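Uncharacterized NTF2-like protein (Cytophaga hutchinsonii ATCC 33406, PDB 3F40) is of unknown function but belongs to the SnoaL-like family of the NTF2 clan, whose fold packs helices against a curved beta-sheet. Local coordinates at residues H17-T21 with E22-A26. Numbering follows the deposited sequence.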
loop_
_atom_site.group_PDB
_atom_site.type_symbol
_atom_site.label_atom_id
_atom_site.label_comp_id
_atom_site.label_asym_id
_atom_site.label_seq_id
_atom_site.Cartn_x
_atom_site.Cartn_y
_atom_site.Cartn_z
ATOM N N HIS A 17 -11.195 -14.367 -0.065
ATOM C CA HIS A 17 -11.889 -15.456 -0.788
ATOM C C HIS A 17 -13.394 -15.387 -0.598
ATOM O O HIS A 17 -14.155 -15.619 -1.545
ATOM C CB HIS A 17 -11.378 -16.812 -0.332
ATOM C CG HIS A 17 -12.002 -17.938 -1.067
ATOM N ND1 HIS A 17 -11.772 -18.148 -2.404
ATOM C CD2 HIS A 17 -12.862 -18.894 -0.661
ATOM C CE1 HIS A 17 -12.461 -19.214 -2.789
ATOM N NE2 HIS A 17 -13.146 -19.666 -1.762
ATOM N N ALA A 18 -13.803 -15.093 0.625
ATOM C CA ALA A 18 -15.220 -14.934 0.907
ATOM C C ALA A 18 -15.810 -13.799 0.060
ATOM O O ALA A 18 -16.870 -13.939 -0.555
ATOM C CB ALA A 18 -15.468 -14.734 2.401
ATOM N N LEU A 19 -15.154 -12.665 -0.021
ATOM C CA LEU A 19 -15.684 -11.577 -0.850
ATOM C C LEU A 19 -15.728 -11.988 -2.324
ATOM O O LEU A 19 -16.703 -11.741 -3.041
ATOM C CB LEU A 19 -14.841 -10.312 -0.671
ATOM C CG LEU A 19 -14.864 -9.664 0.702
ATOM C CD1 LEU A 19 -13.867 -8.517 0.775
ATOM C CD2 LEU A 19 -16.266 -9.174 1.058
ATOM N N ASN A 20 -14.684 -12.640 -2.785
ATOM C CA ASN A 20 -14.609 -13.016 -4.208
ATOM C C ASN A 20 -15.682 -14.009 -4.622
ATOM O O ASN A 20 -16.128 -14.000 -5.756
ATOM C CB ASN A 20 -13.237 -13.583 -4.569
ATOM C CG ASN A 20 -12.221 -12.506 -4.854
ATOM O OD1 ASN A 20 -12.589 -11.364 -5.100
ATOM N ND2 ASN A 20 -10.917 -12.853 -4.816
ATOM N N THR A 21 -16.079 -14.830 -3.675
ATOM C CA THR A 21 -17.104 -15.837 -3.935
ATOM C C THR A 21 -18.468 -15.368 -3.457
ATOM O O THR A 21 -19.427 -16.133 -3.365
ATOM C CB THR A 21 -16.758 -17.176 -3.307
ATOM O OG1 THR A 21 -16.563 -17.036 -1.885
ATOM C CG2 THR A 21 -15.513 -17.783 -4.025
ATOM N N GLU A 22 -18.565 -14.073 -3.219
ATOM C CA GLU A 22 -19.814 -13.438 -2.812
ATOM C C GLU A 22 -20.432 -14.184 -1.617
ATOM O O GLU A 22 -21.655 -14.389 -1.547
ATOM C CB GLU A 22 -20.785 -13.253 -4.017
ATOM C CG GLU A 22 -20.183 -12.379 -5.105
ATOM C CD GLU A 22 -21.219 -11.890 -6.161
ATOM O OE1 GLU A 22 -22.439 -12.301 -6.106
ATOM O OE2 GLU A 22 -20.768 -11.124 -7.056
ATOM N N ASN A 23 -19.571 -14.654 -0.710
ATOM C CA ASN A 23 -19.983 -15.252 0.546
ATOM C C ASN A 23 -19.888 -14.251 1.684
ATOM O O ASN A 23 -18.917 -14.214 2.463
ATOM C CB ASN A 23 -19.180 -16.505 0.861
ATOM C CG ASN A 23 -19.825 -17.338 1.990
ATOM O OD1 ASN A 23 -20.633 -16.854 2.784
ATOM N ND2 ASN A 23 -19.413 -18.614 2.088
ATOM N N PHE A 24 -20.882 -13.384 1.735
ATOM C CA PHE A 24 -20.814 -12.210 2.612
ATOM C C PHE A 24 -20.939 -12.584 4.088
ATOM O O PHE A 24 -20.250 -12.014 4.919
ATOM C CB PHE A 24 -21.774 -11.087 2.123
ATOM C CG PHE A 24 -21.451 -10.641 0.717
ATOM C CD1 PHE A 24 -20.251 -10.006 0.432
ATOM C CD2 PHE A 24 -22.297 -10.920 -0.340
ATOM C CE1 PHE A 24 -19.927 -9.675 -0.841
ATOM C CE2 PHE A 24 -21.960 -10.569 -1.593
ATOM C CZ PHE A 24 -20.769 -9.950 -1.847
ATOM N N PRO A 25 -21.763 -13.596 4.440
ATOM C CA PRO A 25 -21.752 -13.998 5.833
ATOM C C PRO A 25 -20.399 -14.580 6.315
ATOM O O PRO A 25 -19.978 -14.299 7.449
ATOM C CB PRO A 25 -22.882 -15.061 5.895
ATOM C CG PRO A 25 -23.808 -14.635 4.865
ATOM C CD PRO A 25 -22.911 -14.175 3.719
ATOM N N ALA A 26 -19.722 -15.299 5.428
ATOM C CA ALA A 26 -18.384 -15.849 5.767
ATOM C C ALA A 26 -17.401 -14.696 5.955
ATOM O O ALA A 26 -16.552 -14.713 6.858
ATOM C CB ALA A 26 -17.863 -16.798 4.710
HETATM O O HOH W 1 -17.258 -18.854 0.442
#
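N23 N donates to A18 O at 2.8 Å, and E22 N donates to L19 O at 3.0 Å. Together they form a Schellman motif that ends helix 8-20, with E22 at the C-prime position and a positive phi of 51°.

Side-chain hydrogen bonds lie at both helix ends. The hydroxyl of T21 lies between its own backbone N and carbonyl carbon (chi1 57°), which turns OG1 back to donate to H17 O at 2.8 Å. T21 N reaches the same oxygen from the opposite face of its plane, giving it two donors. N23 is the N-cap of helix 24-29: its OD1 accepts from A26 N at 3.2 Å, with the donor above the plane of the side-chain carbonyl. The T21 and N23 side chains run side by side, and one water joins them, donating to T21 OG1 and accepting from N23 ND2.

The turn thus links two consecutive helices in the helical part of the NTF2-like fold. E22 OE2 forms a salt bridge with K60 NZ, and N20 OD1 accepts from Y61 N, both on strand 60-69.

Apolar side chains also meet across the turn. A18 CB meets A26 CB at 3.9 Å, joining the two helices through small side chains. L19 crosses F24 at about a right angle, and its CD2 touches the ring edge, 4.1 Å from F24 CD1. Both L19 and F24 also pack on M51 of helix 47-57.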